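Local coordinates for CdnC (Chryseobacterium gregarium DSM 19109, PDB 7MGV), which is an ATP-grasp ligase that installs single and bicyclic omega-ester macrocycles in a ribosomally made precursor peptide, probably at the expense of ATP, at residues Ile238-Arg243 with Phe284-Leu289; Gly298-Ile303 with Ile313-Ala318. All coordinates share one frame; numbering follows the deposited sequence.

Contact 1: residues Ile238-Arg243 with Phe284-Leu289; sequences ITVVGR and FMILEL
Val240 and Ile286 meet methyl to methyl at the centre of this contact. Val240 CG2 lies 3.5 Å from Ile286 CG2, and the two side chains cross at a slant. Val240 has CG1 anti to its backbone N (chi1 -166°), which turns its two methyls to different residues of the helix. CG2 takes Ile286. Val240 CG1 faces Leu287 more loosely, 4.2 Å from Leu287 CD2. Further back along the strand, Ile238 reaches out with its terminal methyl, and Ile238 CD1 comes to 3.9 Å from Ile286 CD1. Ile286 therefore meets both isoleucine and valine, each with a different branch.

Leu287 works at the other end. Its CD2 methyl points into the turn after the strand, where Leu287 CD2 is 3.7 Å from Arg243 CA. Its CD1 methyl meets the arginine tip, with Arg243 NH2 at 3.5 Å from Leu287 CD1. The Arg243 chain bends at chi3 (64°) and crosses Leu287 at about a right angle. One face of the guanidinium thus lies against the leucine branch. No hydrogen bond joins the two segments. Arg348 bonds to Gly242 O and, weakly, to Leu287 O.

The segments belong to helix 280-293 and strand 234-241. The axes of helix segment 284-289 and strand segment 238-241 run at 54° to each other and approach to 10.1 Å. Val241, next along the strand, packs on a different helix, 332-341. The arrangement is that of a helix laid by its apolar side on an antiparallel sheet, as in the alpha+beta architecture of the ATP-grasp fold.

Contact 2: residues Gly298-Ile303 with Ile313-Ala318; sequences GAIDMI and IEINAA. With ADP (adenosine-5'-diphosphate), chain F.
Ile313 meets the opposite strand with almost every atom of its side chain. Ile313 CB sits 3.4 Å from Asp301 O. That oxygen also accepts the hydrogen bond from Ile313 N. From CB the chain divides. CG1 stands anti to the carbonyl carbon (chi1 -56°) and crosses the Ile303 side chain at a slant, with Ile313 CG1 3.9 Å from Ile303 CG1. At the tip, Ile313 CD1 touches Ile303 CD1 at 3.8 Å. The other branch turns to the nucleotide, where Ile313 CG2 is 4.1 Å from N7 of ADP. Ile303 CD1 also meets the adenine, 3.8 Å from C4 of ADP. With an alanine at Ile313, Ile303 would probably lose its apolar partner on this strand and a gap would open beside the adenine.

Asp301 N bonds to Glu314 O, nearly straight at 172°. Ile313 and Glu314 thus both face Asp301, as in a classic beta bulge. The Asp301 and Glu314 side chains lie side by side, with their carboxylate planes almost perpendicular. Asp301 OD1 is 4.1 Å from Glu314 OE2. Their repulsion is probably offset by a salt bridge from Asp301 OD2 to Arg237.

Ile300 and Ile315 lie alongside each other on the sheet face covered by helix 280-293, and helix 139-145 also touches Ile315. Strand 297-304 runs between strands 310-316 and 234-241, with 310-316 at the sheet edge.

Along the chain, strand 234-241 comes first. The chain then turns back through strand 244-251, passes helix 252-258 and strand 274-276, and enters helix 280-293. Contact 1 closes this loop of 40 residues. Helix 280-293 leads directly into strand 297-304, and contact 2 closes a short hairpin with strand 310-316. The two contacts are in series, so they neither nest nor cross. They join along the shared sheet, where Val240 N and Gly298 O lie 2.9 Å apart, a probable hydrogen bond. Packing continues through Ile300, which touches both Val240 and Ile286. Together they tie the helix, two inner strands and an edge strand that reaches the nucleotide.

Contact 1: residues Ile238-Arg243 with Phe284-Leu289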
# COMPACT_ATOMS: atom_id res chain seq x y z
N ILE A 238 13.27 -10.96 17.45
CA ILE A 238 14.51 -10.35 17.00
C ILE A 238 14.18 -8.96 16.46
O ILE A 238 13.49 -8.82 15.45
CB ILE A 238 15.22 -11.19 15.93
CG1 ILE A 238 15.46 -12.61 16.46
CG2 ILE A 238 16.53 -10.55 15.53
CD1 ILE A 238 15.78 -13.62 15.38
N THR A 239 14.67 -7.93 17.15
CA THR A 239 14.55 -6.55 16.70
C THR A 239 15.83 -6.16 15.97
O THR A 239 16.93 -6.28 16.52
CB THR A 239 14.29 -5.61 17.88
OG1 THR A 239 13.31 -6.18 18.75
CG2 THR A 239 13.80 -4.26 17.38
N VAL A 240 15.69 -5.71 14.73
CA VAL A 240 16.81 -5.32 13.90
C VAL A 240 16.68 -3.83 13.60
O VAL A 240 15.66 -3.40 13.05
CB VAL A 240 16.87 -6.13 12.59
CG1 VAL A 240 18.23 -5.95 11.93
CG2 VAL A 240 16.60 -7.59 12.87
N VAL A 241 17.70 -3.07 13.99
CA VAL A 241 17.80 -1.64 13.69
C VAL A 241 19.06 -1.47 12.87
O VAL A 241 20.18 -1.49 13.41
CB VAL A 241 17.84 -0.78 14.96
CG1 VAL A 241 17.82 0.70 14.60
CG2 VAL A 241 16.67 -1.13 15.88
N GLY A 242 18.90 -1.30 11.56
CA GLY A 242 20.05 -1.27 10.67
C GLY A 242 20.75 -2.61 10.65
O GLY A 242 20.20 -3.60 10.17
N ARG A 243 21.97 -2.65 11.18
CA ARG A 243 22.71 -3.89 11.34
C ARG A 243 22.84 -4.30 12.80
O ARG A 243 23.59 -5.23 13.12
CB ARG A 243 24.09 -3.79 10.68
CG ARG A 243 24.03 -3.34 9.23
CD ARG A 243 25.33 -3.63 8.50
NE ARG A 243 25.63 -5.05 8.41
CZ ARG A 243 25.11 -5.87 7.49
NH1 ARG A 243 24.28 -5.40 6.58
NH2 ARG A 243 25.44 -7.16 7.49
N PHE A 284 23.02 -13.85 10.19
CA PHE A 284 23.36 -13.54 8.80
C PHE A 284 22.11 -13.52 7.93
O PHE A 284 21.90 -12.60 7.13
CB PHE A 284 24.37 -14.56 8.28
CG PHE A 284 24.79 -14.34 6.85
CD1 PHE A 284 25.85 -13.51 6.55
CD2 PHE A 284 24.12 -14.97 5.81
CE1 PHE A 284 26.24 -13.31 5.24
CE2 PHE A 284 24.50 -14.78 4.50
CZ PHE A 284 25.57 -13.94 4.21
N MET A 285 21.25 -14.53 8.09
CA MET A 285 20.04 -14.61 7.27
C MET A 285 19.03 -13.54 7.66
O MET A 285 18.28 -13.06 6.80
CB MET A 285 19.44 -16.01 7.37
CG MET A 285 20.21 -17.05 6.58
SD MET A 285 19.37 -18.63 6.44
CE MET A 285 19.44 -19.20 8.14
N ILE A 286 18.99 -13.14 8.93
CA ILE A 286 18.12 -12.03 9.34
C ILE A 286 18.56 -10.73 8.66
O ILE A 286 17.74 -9.99 8.10
CB ILE A 286 18.13 -11.89 10.87
CG1 ILE A 286 17.44 -13.09 11.53
CG2 ILE A 286 17.47 -10.60 11.28
CD1 ILE A 286 15.93 -13.00 11.56
N LEU A 287 19.86 -10.44 8.73
CA LEU A 287 20.38 -9.25 8.06
C LEU A 287 20.14 -9.33 6.55
O LEU A 287 19.84 -8.31 5.92
CB LEU A 287 21.87 -9.09 8.36
CG LEU A 287 22.21 -8.69 9.80
CD1 LEU A 287 23.69 -8.84 10.07
CD2 LEU A 287 21.75 -7.26 10.08
N GLU A 288 20.24 -10.52 5.97
CA GLU A 288 19.96 -10.68 4.55
C GLU A 288 18.49 -10.45 4.23
O GLU A 288 18.17 -9.93 3.16
CB GLU A 288 20.39 -12.06 4.08
CG GLU A 288 20.29 -12.26 2.57
CD GLU A 288 20.99 -13.51 2.10
OE1 GLU A 288 20.79 -13.90 0.93
OE2 GLU A 288 21.74 -14.11 2.90
N LEU A 289 17.59 -10.84 5.13
CA LEU A 289 16.17 -10.55 4.93
C LEU A 289 15.92 -9.05 4.90
O LEU A 289 15.23 -8.53 4.00
CB LEU A 289 15.35 -11.21 6.04
CG LEU A 289 13.84 -10.94 6.07
CD1 LEU A 289 13.15 -11.58 4.88
CD2 LEU A 289 13.24 -11.46 7.37

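Contact 2: residues Gly298-Ile303 with Ile313-Ala318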
# COMPACT_ATOMS: atom_id res chain seq x y z
N GLY A 298 13.12 -3.99 11.66
CA GLY A 298 12.36 -5.23 11.54
C GLY A 298 12.14 -5.87 12.89
O GLY A 298 12.98 -5.78 13.79
N ALA A 299 10.99 -6.53 13.03
CA ALA A 299 10.66 -7.33 14.20
C ALA A 299 10.30 -8.73 13.72
O ALA A 299 9.20 -8.95 13.21
CB ALA A 299 9.53 -6.71 15.01
N ILE A 300 11.22 -9.68 13.89
CA ILE A 300 11.08 -11.03 13.38
C ILE A 300 10.66 -11.96 14.52
O ILE A 300 11.18 -11.86 15.64
CB ILE A 300 12.39 -11.52 12.73
CG1 ILE A 300 12.71 -10.68 11.49
CG2 ILE A 300 12.30 -12.99 12.36
CD1 ILE A 300 13.69 -9.56 11.74
N ASP A 301 9.73 -12.86 14.23
CA ASP A 301 9.30 -13.89 15.16
C ASP A 301 9.85 -15.24 14.70
O ASP A 301 9.79 -15.58 13.52
CB ASP A 301 7.78 -13.95 15.26
CG ASP A 301 7.19 -12.69 15.87
OD1 ASP A 301 5.99 -12.42 15.64
OD2 ASP A 301 7.93 -11.97 16.56
N MET A 302 10.39 -16.01 15.65
CA MET A 302 10.94 -17.32 15.33
C MET A 302 10.55 -18.32 16.41
O MET A 302 10.27 -17.96 17.55
CB MET A 302 12.47 -17.28 15.17
CG MET A 302 12.96 -16.41 14.03
SD MET A 302 14.67 -16.75 13.57
CE MET A 302 14.46 -18.20 12.54
N ILE A 303 10.54 -19.59 16.03
CA ILE A 303 10.30 -20.69 16.95
C ILE A 303 11.43 -21.70 16.81
O ILE A 303 11.77 -22.10 15.69
CB ILE A 303 8.94 -21.37 16.69
CG1 ILE A 303 7.79 -20.38 16.88
CG2 ILE A 303 8.76 -22.57 17.61
CD1 ILE A 303 6.43 -20.94 16.53
N ILE A 313 8.74 -17.21 11.33
CA ILE A 313 7.29 -17.13 11.40
C ILE A 313 6.76 -15.93 10.62
O ILE A 313 5.91 -16.07 9.75
CB ILE A 313 6.81 -17.09 12.87
CG1 ILE A 313 7.35 -18.31 13.63
CG2 ILE A 313 5.29 -17.04 12.94
CD1 ILE A 313 6.99 -19.63 12.99
N GLU A 314 7.27 -14.74 10.92
CA GLU A 314 6.89 -13.52 10.21
C GLU A 314 7.82 -12.40 10.63
O GLU A 314 8.53 -12.49 11.64
CB GLU A 314 5.43 -13.14 10.46
CG GLU A 314 5.17 -12.57 11.84
CD GLU A 314 3.77 -11.99 11.97
OE1 GLU A 314 3.43 -11.09 11.17
OE2 GLU A 314 3.02 -12.43 12.86
N ILE A 315 7.81 -11.33 9.85
CA ILE A 315 8.52 -10.10 10.16
C ILE A 315 7.50 -8.96 10.18
O ILE A 315 6.70 -8.83 9.25
CB ILE A 315 9.65 -9.82 9.15
CG1 ILE A 315 10.20 -8.40 9.33
CG2 ILE A 315 9.17 -10.03 7.72
CD1 ILE A 315 11.48 -8.14 8.58
N ASN A 316 7.53 -8.16 11.24
CA ASN A 316 6.62 -7.03 11.39
C ASN A 316 7.43 -5.75 11.21
O ASN A 316 8.31 -5.44 12.02
CB ASN A 316 5.92 -7.05 12.75
CG ASN A 316 4.80 -6.03 12.85
OD1 ASN A 316 4.52 -5.30 11.90
ND2 ASN A 316 4.15 -5.98 14.00
N ALA A 317 7.14 -5.02 10.13
CA ALA A 317 7.85 -3.77 9.87
C ALA A 317 7.50 -2.68 10.88
O ALA A 317 8.28 -1.74 11.05
CB ALA A 317 7.54 -3.28 8.46
N ALA A 318 6.36 -2.80 11.56
CA ALA A 318 5.92 -1.81 12.53
C ALA A 318 5.84 -2.38 13.94
O ALA A 318 5.10 -1.85 14.78
CB ALA A 318 4.57 -1.22 12.13
PB ADP F . -0.32 -12.84 20.28
O1B ADP F . 0.61 -12.86 19.09
O2B ADP F . -1.20 -11.62 20.36
O3B ADP F . 0.34 -13.24 21.59
PA ADP F . -1.53 -14.57 18.47
O1A ADP F . -1.51 -13.40 17.52
O2A ADP F . -2.64 -15.59 18.44
O3A ADP F . -1.33 -14.06 19.98
O5' ADP F . -0.13 -15.35 18.30
C5' ADP F . -0.01 -16.47 17.44
C4' ADP F . 0.78 -17.52 18.20
O4' ADP F . 0.78 -18.75 17.47
C3' ADP F . 2.23 -17.11 18.40
O3' ADP F . 2.50 -16.98 19.80
C2' ADP F . 3.07 -18.23 17.82
O2' ADP F . 4.02 -18.68 18.78
C1' ADP F . 2.08 -19.33 17.49
N9 ADP F . 2.38 -19.90 16.16
C8 ADP F . 2.35 -19.23 14.99
N7 ADP F . 2.68 -20.05 13.96
C5 ADP F . 2.92 -21.27 14.47
C6 ADP F . 3.31 -22.59 13.94
N6 ADP F . 3.52 -22.78 12.62
N1 ADP F . 3.46 -23.61 14.83
C2 ADP F . 3.25 -23.43 16.15
N3 ADP F . 2.90 -22.26 16.70
C4 ADP F . 2.72 -21.16 15.92